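Colicin B (Escherichia coli, PDB 1RH1) kills Escherichia coli and closely related bacteria by forming a channel that depolarises the cytoplasmic membrane and dissipates cellular energy. Local coordinates at residues 354-364 with 492-500. Residues are numbered along the deposited sequence; the frame is centred on the assembly and turned at random.
Sequences NINNFQGKTIR and AIGAFIDDK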
ATOM      1  N   ASN A 354     -15.447  19.393   9.736  1.00 22.93           N
ATOM      2  CA  ASN A 354     -15.871  18.081  10.169  1.00 22.36           C
ATOM      3  C   ASN A 354     -16.209  17.096   9.063  1.00 20.88           C
ATOM      4  O   ASN A 354     -15.973  15.893   9.200  1.00 21.54           O
ATOM      5  CB  ASN A 354     -17.062  18.242  11.064  1.00 22.29           C
ATOM      6  CG  ASN A 354     -16.631  18.359  12.503  1.00 25.63           C
ATOM      7  OD1 ASN A 354     -16.007  19.333  12.921  1.00 27.35           O
ATOM      8  ND2 ASN A 354     -16.963  17.318  13.268  1.00 28.73           N
ATOM      9  N   ILE A 355     -16.775  17.594   7.962  1.00 17.77           N
ATOM     10  CA  ILE A 355     -17.123  16.714   6.866  1.00 14.45           C
ATOM     11  C   ILE A 355     -15.834  16.381   6.129  1.00 14.95           C
ATOM     12  O   ILE A 355     -15.589  15.209   5.810  1.00 15.60           O
ATOM     13  CB  ILE A 355     -18.143  17.400   5.910  1.00 12.33           C
ATOM     14  CG1 ILE A 355     -19.445  17.688   6.617  1.00  8.95           C
ATOM     15  CG2 ILE A 355     -18.457  16.473   4.757  1.00 12.00           C
ATOM     16  CD1 ILE A 355     -20.505  18.403   5.763  1.00  9.39           C
ATOM     17  N   ASN A 356     -14.974  17.397   5.935  1.00 12.48           N
ATOM     18  CA  ASN A 356     -13.763  17.202   5.172  1.00 13.30           C
ATOM     19  C   ASN A 356     -12.787  16.253   5.830  1.00 13.11           C
ATOM     20  O   ASN A 356     -11.829  15.805   5.209  1.00 17.92           O
ATOM     21  CB  ASN A 356     -13.064  18.510   4.936  1.00 11.40           C
ATOM     22  CG  ASN A 356     -12.319  18.410   3.619  1.00 13.70           C
ATOM     23  OD1 ASN A 356     -11.109  18.222   3.543  1.00 15.56           O
ATOM     24  ND2 ASN A 356     -13.058  18.492   2.523  1.00 17.44           N
ATOM     25  N   ASN A 357     -13.036  15.906   7.087  1.00 12.62           N
ATOM     26  CA  ASN A 357     -12.225  14.926   7.799  1.00 13.26           C
ATOM     27  C   ASN A 357     -12.979  13.665   8.217  1.00 13.63           C
ATOM     28  O   ASN A 357     -12.387  12.691   8.681  1.00 14.51           O
ATOM     29  CB  ASN A 357     -11.642  15.559   9.048  1.00 13.72           C
ATOM     30  CG  ASN A 357     -10.833  16.798   8.764  1.00  8.58           C
ATOM     31  OD1 ASN A 357     -10.808  17.675   9.621  1.00 10.25           O
ATOM     32  ND2 ASN A 357     -10.188  16.908   7.594  1.00  4.24           N
ATOM     33  N   PHE A 358     -14.302  13.690   8.039  1.00 12.74           N
ATOM     34  CA  PHE A 358     -15.217  12.633   8.391  1.00  9.06           C
ATOM     35  C   PHE A 358     -14.898  11.276   7.804  1.00  9.38           C
ATOM     36  O   PHE A 358     -15.529  10.302   8.174  1.00 10.68           O
ATOM     37  CB  PHE A 358     -16.558  13.074   7.960  1.00  4.69           C
ATOM     38  CG  PHE A 358     -17.648  12.346   8.676  1.00  2.00           C
ATOM     39  CD1 PHE A 358     -18.053  12.832   9.904  1.00  2.00           C
ATOM     40  CD2 PHE A 358     -18.255  11.244   8.084  1.00  2.00           C
ATOM     41  CE1 PHE A 358     -19.096  12.202  10.567  1.00  2.46           C
ATOM     42  CE2 PHE A 358     -19.288  10.618   8.739  1.00  2.00           C
ATOM     43  CZ  PHE A 358     -19.705  11.099   9.978  1.00  6.48           C
ATOM     44  N   GLN A 359     -13.930  11.154   6.899  1.00 12.49           N
ATOM     45  CA  GLN A 359     -13.500   9.878   6.361  1.00 13.58           C
ATOM     46  C   GLN A 359     -13.126   8.885   7.465  1.00 14.21           C
ATOM     47  O   GLN A 359     -12.376   9.136   8.416  1.00 13.00           O
ATOM     48  CB  GLN A 359     -12.341  10.176   5.441  1.00 12.98           C
ATOM     49  CG  GLN A 359     -11.912   9.000   4.595  1.00 17.67           C
ATOM     50  CD  GLN A 359     -11.186   9.480   3.347  1.00 26.98           C
ATOM     51  OE1 GLN A 359     -10.799  10.653   3.245  1.00 32.18           O
ATOM     52  NE2 GLN A 359     -11.000   8.604   2.352  1.00 27.93           N
ATOM     53  N   GLY A 360     -13.760   7.733   7.345  1.00 11.73           N
ATOM     54  CA  GLY A 360     -13.570   6.680   8.319  1.00 15.22           C
ATOM     55  C   GLY A 360     -14.551   6.798   9.487  1.00 15.29           C
ATOM     56  O   GLY A 360     -14.770   5.803  10.197  1.00 18.20           O
ATOM     57  N   LYS A 361     -15.142   7.988   9.721  1.00  9.76           N
ATOM     58  CA  LYS A 361     -16.120   8.162  10.782  1.00  4.34           C
ATOM     59  C   LYS A 361     -17.507   7.705  10.337  1.00  4.95           C
ATOM     60  O   LYS A 361     -17.783   7.360   9.174  1.00  4.71           O
ATOM     61  CB  LYS A 361     -16.127   9.629  11.213  1.00  6.70           C
ATOM     62  CG  LYS A 361     -14.754  10.083  11.727  1.00 13.52           C
ATOM     63  CD  LYS A 361     -14.655  11.591  11.959  1.00 18.34           C
ATOM     64  CE  LYS A 361     -13.192  12.071  12.002  1.00 21.11           C
ATOM     65  NZ  LYS A 361     -13.089  13.463  11.573  1.00 22.33           N
ATOM     66  N   THR A 362     -18.365   7.670  11.349  1.00  2.50           N
ATOM     67  CA  THR A 362     -19.709   7.128  11.249  1.00  4.79           C
ATOM     68  C   THR A 362     -20.755   8.195  11.516  1.00  2.00           C
ATOM     69  O   THR A 362     -20.557   8.881  12.523  1.00  3.33           O
ATOM     70  CB  THR A 362     -19.762   5.972  12.271  1.00  7.99           C
ATOM     71  OG1 THR A 362     -18.827   5.032  11.763  1.00 11.93           O
ATOM     72  CG2 THR A 362     -21.120   5.307  12.467  1.00  6.57           C
ATOM     73  N   ILE A 363     -21.858   8.382  10.760  1.00  2.00           N
ATOM     74  CA  ILE A 363     -22.783   9.459  11.139  1.00  3.43           C
ATOM     75  C   ILE A 363     -23.430   9.153  12.474  1.00  3.24           C
ATOM     76  O   ILE A 363     -23.395   7.999  12.902  1.00  4.88           O
ATOM     77  CB  ILE A 363     -23.971   9.729  10.133  1.00  4.99           C
ATOM     78  CG1 ILE A 363     -24.717   8.471   9.773  1.00  3.51           C
ATOM     79  CG2 ILE A 363     -23.416  10.366   8.871  1.00  5.13           C
ATOM     80  CD1 ILE A 363     -25.929   8.826   8.932  1.00  2.00           C
ATOM     81  N   ARG A 364     -23.988  10.156  13.165  1.00  2.00           N
ATOM     82  CA  ARG A 364     -24.648   9.916  14.437  1.00  2.00           C
ATOM     83  C   ARG A 364     -25.864   9.017  14.304  1.00  3.37           C
ATOM     84  O   ARG A 364     -26.339   8.748  13.201  1.00  4.57           O
ATOM     85  CB  ARG A 364     -25.096  11.210  15.083  1.00  2.00           C
ATOM     86  CG  ARG A 364     -23.969  12.065  15.660  1.00  2.00           C
ATOM     87  CD  ARG A 364     -24.398  12.586  17.030  1.00  2.00           C
ATOM     88  NE  ARG A 364     -25.561  13.427  16.891  1.00  2.00           N
ATOM     89  CZ  ARG A 364     -26.282  13.897  17.900  1.00  2.21           C
ATOM     90  NH1 ARG A 364     -26.005  13.625  19.175  1.00  2.39           N
ATOM     91  NH2 ARG A 364     -27.282  14.712  17.598  1.00  2.09           N
ATOM     92  N   ALA A 492     -29.597  20.409  10.205  1.00  6.96           N
ATOM     93  CA  ALA A 492     -29.772  19.043   9.731  1.00  3.06           C
ATOM     94  C   ALA A 492     -28.437  18.378   9.426  1.00  4.19           C
ATOM     95  O   ALA A 492     -28.170  17.312   9.972  1.00  4.86           O
ATOM     96  CB  ALA A 492     -30.616  19.010   8.473  1.00  2.00           C
ATOM     97  N   ILE A 493     -27.539  18.922   8.615  1.00  2.00           N
ATOM     98  CA  ILE A 493     -26.223  18.323   8.445  1.00  2.00           C
ATOM     99  C   ILE A 493     -25.490  18.261   9.785  1.00  5.57           C
ATOM    100  O   ILE A 493     -24.729  17.338  10.073  1.00  2.12           O
ATOM    101  CB  ILE A 493     -25.457  19.158   7.485  1.00  2.00           C
ATOM    102  CG1 ILE A 493     -26.171  19.112   6.175  1.00  5.65           C
ATOM    103  CG2 ILE A 493     -24.045  18.653   7.342  1.00  2.00           C
ATOM    104  CD1 ILE A 493     -25.685  20.267   5.302  1.00  9.86           C
ATOM    105  N   GLY A 494     -25.769  19.250  10.635  1.00  6.47           N
ATOM    106  CA  GLY A 494     -25.171  19.338  11.960  1.00  3.71           C
ATOM    107  C   GLY A 494     -25.424  18.111  12.826  1.00  5.83           C
ATOM    108  O   GLY A 494     -24.480  17.470  13.302  1.00  4.21           O
ATOM    109  N   ALA A 495     -26.724  17.798  12.944  1.00  2.91           N
ATOM    110  CA  ALA A 495     -27.244  16.681  13.721  1.00  3.27           C
ATOM    111  C   ALA A 495     -26.654  15.299  13.445  1.00  2.00           C
ATOM    112  O   ALA A 495     -26.676  14.459  14.331  1.00  2.00           O
ATOM    113  CB  ALA A 495     -28.742  16.597  13.518  1.00  2.00           C
ATOM    114  N   PHE A 496     -26.135  15.028  12.245  1.00  2.00           N
ATOM    115  CA  PHE A 496     -25.497  13.770  11.910  1.00  2.00           C
ATOM    116  C   PHE A 496     -24.033  13.779  12.288  1.00  2.00           C
ATOM    117  O   PHE A 496     -23.342  12.766  12.142  1.00  5.94           O
ATOM    118  CB  PHE A 496     -25.599  13.470  10.387  1.00  4.84           C
ATOM    119  CG  PHE A 496     -26.965  12.915   9.983  1.00  7.48           C
ATOM    120  CD1 PHE A 496     -27.845  13.692   9.232  1.00  4.27           C
ATOM    121  CD2 PHE A 496     -27.360  11.642  10.422  1.00  9.00           C
ATOM    122  CE1 PHE A 496     -29.108  13.196   8.937  1.00  6.48           C
ATOM    123  CE2 PHE A 496     -28.629  11.154  10.119  1.00  2.52           C
ATOM    124  CZ  PHE A 496     -29.502  11.933   9.379  1.00  5.81           C
ATOM    125  N   ILE A 497     -23.532  14.928  12.752  1.00  2.75           N
ATOM    126  CA  ILE A 497     -22.112  15.058  13.039  1.00  5.87           C
ATOM    127  C   ILE A 497     -21.933  15.335  14.508  1.00  2.00           C
ATOM    128  O   ILE A 497     -21.209  14.633  15.214  1.00  7.12           O
ATOM    129  CB  ILE A 497     -21.454  16.221  12.226  1.00  4.18           C
ATOM    130  CG1 ILE A 497     -21.786  16.189  10.742  1.00  2.00           C
ATOM    131  CG2 ILE A 497     -19.951  16.062  12.379  1.00  2.44           C
ATOM    132  CD1 ILE A 497     -21.133  17.271   9.903  1.00  2.00           C
ATOM    133  N   ASP A 498     -22.648  16.347  14.970  1.00  5.80           N
ATOM    134  CA  ASP A 498     -22.459  16.745  16.331  1.00  6.59           C
ATOM    135  C   ASP A 498     -23.625  17.529  16.865  1.00  8.30           C
ATOM    136  O   ASP A 498     -24.289  18.223  16.103  1.00 11.80           O
ATOM    137  CB  ASP A 498     -21.207  17.574  16.386  1.00 12.90           C
ATOM    138  CG  ASP A 498     -20.453  17.463  17.689  1.00 17.18           C
ATOM    139  OD1 ASP A 498     -19.263  17.174  17.607  1.00 24.47           O
ATOM    140  OD2 ASP A 498     -21.036  17.654  18.762  1.00 21.41           O
ATOM    141  N   ASP A 499     -23.866  17.454  18.175  1.00  8.25           N
ATOM    142  CA  ASP A 499     -24.921  18.243  18.785  1.00 10.29           C
ATOM    143  C   ASP A 499     -24.393  19.647  19.044  1.00 11.78           C
ATOM    144  O   ASP A 499     -25.208  20.559  19.201  1.00 13.33           O
ATOM    145  CB  ASP A 499     -25.386  17.593  20.102  1.00 12.23           C
ATOM    146  CG  ASP A 499     -26.530  18.316  20.814  1.00 10.95           C
ATOM    147  OD1 ASP A 499     -27.663  18.288  20.331  1.00  8.72           O
ATOM    148  OD2 ASP A 499     -26.278  18.915  21.861  1.00 14.50           O
ATOM    149  N   LYS A 500     -23.058  19.847  19.089  1.00 11.90           N
ATOM    150  CA  LYS A 500     -22.460  21.174  19.228  1.00 16.02           C
ATOM    151  C   LYS A 500     -23.127  22.112  18.234  1.00 12.24           C
ATOM    152  O   LYS A 500     -23.793  23.072  18.619  1.00 14.41           O
ATOM    153  CB  LYS A 500     -20.954  21.241  18.895  1.00 17.33           C
ATOM    154  CG  LYS A 500     -19.939  20.448  19.715  1.00 24.94           C
ATOM    155  CD  LYS A 500     -20.133  20.579  21.234  1.00 33.46           C
ATOM    156  CE  LYS A 500     -19.175  19.657  22.006  1.00 35.91           C
ATOM    157  NZ  LYS A 500     -19.434  19.708  23.437  1.00 36.13           N
TER
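Arg364 reaches Ala495 and Phe496 with CG anti to its own carbonyl carbon (chi1 -73°) and further bends at chi2 and chi3, which bring the guanidinium edge up to the carbonyl of Ala495. Arg364 NE donates to Ala495 O at 3.0 Å, nearly straight (167°), the oxygen sitting in the guanidinium plane; Arg364 NH2 adds a weak second bond to that oxygen. The backbone joins in, Arg364 N giving its hydrogen to Phe496 O at 2.9 Å from above the carbonyl plane. One residue therefore serves two successive carbonyl oxygens. Asp499 N stands over one guanidinium face. The Asp499 carboxylate is hydrogen-bonded to Ser372 and salt-bridged to Lys375, both of helix 366-376; Arg364 NH2 and Asp499 OD1 are 4.5 Å apart, beyond a salt bridge, so the opposite charges probably favour each other, but no N-H points at the oxygen.

Both segments belong to the pore-forming domain, a helical bundle, and residues 492-497 fall in the second of two predicted transmembrane helices, the hydrophobic hairpin characteristic of pore-forming colicins. The loop after helix 342-357, with a type II turn from Phe358 to Lys361, leads to Ile363 and Arg364. Ile497 packs against that helix and loop: Ile497 CD1 rests on Ile355 CG1 at 3.7 Å, while Ile497 CG2 lies 3.9 Å from Asn354 CB and 4.3 Å from Phe358 CE1. Next to it, Ile355 CD1 touches Ile493 CG2. Ile363 lies alongside Phe496, pointing the same way, and Ile363 CD1 meets Phe496 CD2 at 3.5 Å; helix 441-452 covers both, Glu448 touching each.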